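Local coordinates for putative Fe-S biosynthesis protein (PDB 2QGO) that probably takes part in the biosynthesis of iron-sulphur clusters, though its precise role is not established, at residues A[88-93]-A[97-102]. Residues are numbered along the deposited sequence; the frame is centred on the assembly and turned at random.
Sequences MVMDYN and LSLSSD
V89 and D91 pair with S100 and S98 as the hydrogen-bonded positions of an antiparallel hairpin, strands 88-93 and 97-101 running at 159° to each other with their axes 4.5 Å apart at closest. Each pair exchanges two N-H...O bonds; the straightest, from D91 N to S98 O, spans 2.8 Å at 170°. Between them M90 faces L99 as a non-hydrogen-bonded pair, and beyond D91, next to the turn, Y92 faces L97 in the same way; here the apolar side chains meet. M90 sends its chain out with CG anti to the backbone N (chi1 -173°), then bends twice: CG lies 3.8 Å from L97 CD2, SD passes over the S98 carbonyl, and CE ends 3.9 Å from L99 CD1. This hairpin forms part of a mixed sheet, with strand 6-8 beside 88-93 and strand 104-114 beside 96-101; I6, F8, L106 and V110 extend the apolar face of M90 and L99. Cutting M90 back to an alanine removes CG, SD and CE, and is likely to open a gap between L97 CD2 and L99 CD1, leaving both leucines freer to turn. Nearer the turn, Y92 brings CD1 obliquely to L97 N, at 3.6 Å, while its ring stacks with Y15 of helix 10-18. The opposite face, carrying V89, D91, S98 and S100, is mostly polar: D91 OD1 accepts a hydrogen bond from T9 OG1 and a weak one from Y92 N, and a water donates to V89 O at 2.8 Å while also hydrogen-bonding S100 OG.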
loop_
_atom_site.group_PDB
_atom_site.type_symbol
_atom_site.label_atom_id
_atom_site.label_comp_id
_atom_site.label_asym_id
_atom_site.label_seq_id
_atom_site.Cartn_x
_atom_site.Cartn_y
_atom_site.Cartn_z
ATOM N N MET A 88 -5.531 -8.883 -6.877
ATOM C CA MET A 88 -5.292 -7.466 -7.069
ATOM C C MET A 88 -4.124 -7.161 -7.988
ATOM O O MET A 88 -3.159 -7.914 -8.086
ATOM C CB MET A 88 -5.062 -6.772 -5.727
ATOM C CG MET A 88 -6.286 -6.759 -4.830
ATOM S SD MET A 88 -5.970 -5.972 -3.236
ATOM C CE MET A 88 -5.102 -7.299 -2.420
ATOM N N VAL A 89 -4.238 -6.030 -8.661
ATOM C CA VAL A 89 -3.218 -5.558 -9.563
ATOM C C VAL A 89 -2.968 -4.088 -9.249
ATOM O O VAL A 89 -3.911 -3.305 -9.115
ATOM C CB VAL A 89 -3.670 -5.681 -11.036
ATOM C CG1 VAL A 89 -2.677 -4.966 -11.947
ATOM C CG2 VAL A 89 -3.788 -7.151 -11.431
ATOM N N MET A 90 -1.700 -3.725 -9.096
ATOM C CA MET A 90 -1.340 -2.333 -8.855
ATOM C C MET A 90 -0.684 -1.858 -10.153
ATOM O O MET A 90 0.246 -2.475 -10.654
ATOM C CB MET A 90 -0.359 -2.200 -7.680
ATOM C CG MET A 90 -0.077 -0.743 -7.253
ATOM S SD MET A 90 -1.471 0.075 -6.396
ATOM C CE MET A 90 -1.274 -0.616 -4.696
ATOM N N ASP A 91 -1.192 -0.767 -10.704
ATOM C CA ASP A 91 -0.653 -0.228 -11.945
ATOM C C ASP A 91 -0.284 1.239 -11.759
ATOM O O ASP A 91 -0.610 1.844 -10.737
ATOM C CB ASP A 91 -1.691 -0.385 -13.058
ATOM C CG ASP A 91 -1.160 0.015 -14.414
ATOM O OD1 ASP A 91 0.056 -0.138 -14.658
ATOM O OD2 ASP A 91 -1.969 0.470 -15.253
ATOM N N TYR A 92 0.408 1.799 -12.743
ATOM C CA TYR A 92 0.818 3.193 -12.696
ATOM C C TYR A 92 0.689 3.800 -14.090
ATOM O O TYR A 92 1.250 3.281 -15.046
ATOM C CB TYR A 92 2.276 3.322 -12.227
ATOM C CG TYR A 92 2.694 4.763 -12.006
ATOM C CD1 TYR A 92 2.305 5.447 -10.858
ATOM C CD2 TYR A 92 3.399 5.468 -12.983
ATOM C CE1 TYR A 92 2.600 6.807 -10.683
ATOM C CE2 TYR A 92 3.700 6.836 -12.817
ATOM C CZ TYR A 92 3.296 7.494 -11.666
ATOM O OH TYR A 92 3.569 8.835 -11.489
ATOM N N ASN A 93 -0.060 4.890 -14.203
ATOM C CA ASN A 93 -0.243 5.578 -15.485
ATOM C C ASN A 93 -1.000 6.876 -15.235
ATOM O O ASN A 93 -1.710 7.000 -14.239
ATOM C CB ASN A 93 -0.989 4.681 -16.499
ATOM C CG ASN A 93 -2.386 4.302 -16.048
ATOM O OD1 ASN A 93 -3.361 5.015 -16.312
ATOM N ND2 ASN A 93 -2.492 3.167 -15.358
ATOM N N LEU A 97 -0.830 5.905 -9.087
ATOM C CA LEU A 97 -0.863 4.484 -8.762
ATOM C C LEU A 97 -2.338 4.121 -8.730
ATOM O O LEU A 97 -3.143 4.864 -8.179
ATOM C CB LEU A 97 -0.262 4.221 -7.378
ATOM C CG LEU A 97 1.227 3.898 -7.231
ATOM C CD1 LEU A 97 1.553 3.728 -5.753
ATOM C CD2 LEU A 97 1.565 2.620 -8.000
ATOM N N SER A 98 -2.695 2.992 -9.322
ATOM C CA SER A 98 -4.083 2.563 -9.331
ATOM C C SER A 98 -4.169 1.108 -8.883
ATOM O O SER A 98 -3.360 0.272 -9.292
ATOM C CB SER A 98 -4.667 2.698 -10.732
ATOM O OG SER A 98 -4.039 1.784 -11.618
ATOM N N LEU A 99 -5.152 0.816 -8.040
ATOM C CA LEU A 99 -5.364 -0.527 -7.525
ATOM C C LEU A 99 -6.685 -1.088 -8.040
ATOM O O LEU A 99 -7.704 -0.400 -8.034
ATOM C CB LEU A 99 -5.378 -0.508 -5.998
ATOM C CG LEU A 99 -5.646 -1.856 -5.323
ATOM C CD1 LEU A 99 -4.435 -2.785 -5.502
ATOM C CD2 LEU A 99 -5.943 -1.631 -3.855
ATOM N N SER A 100 -6.660 -2.344 -8.476
ATOM C CA SER A 100 -7.849 -3.002 -9.000
ATOM C C SER A 100 -7.822 -4.494 -8.696
ATOM O O SER A 100 -6.819 -5.026 -8.227
ATOM C CB SER A 100 -7.938 -2.801 -10.515
ATOM O OG SER A 100 -6.821 -3.386 -11.175
ATOM N N SER A 101 -8.936 -5.162 -8.971
ATOM C CA SER A 101 -9.057 -6.600 -8.743
ATOM C C SER A 101 -9.991 -7.190 -9.794
ATOM O O SER A 101 -10.348 -6.512 -10.756
ATOM C CB SER A 101 -9.630 -6.862 -7.347
ATOM O OG SER A 101 -10.969 -6.413 -7.277
ATOM N N ASP A 102 -10.392 -8.446 -9.605
ATOM C CA ASP A 102 -11.305 -9.095 -10.547
ATOM C C ASP A 102 -12.679 -8.426 -10.526
ATOM O O ASP A 102 -13.454 -8.557 -11.474
ATOM C CB ASP A 102 -11.482 -10.579 -10.219
ATOM C CG ASP A 102 -10.204 -11.370 -10.369
ATOM O OD1 ASP A 102 -9.412 -11.081 -11.295
ATOM O OD2 ASP A 102 -10.005 -12.300 -9.564
HETATM O O HOH W 1 -4.642 -1.818 -11.374
#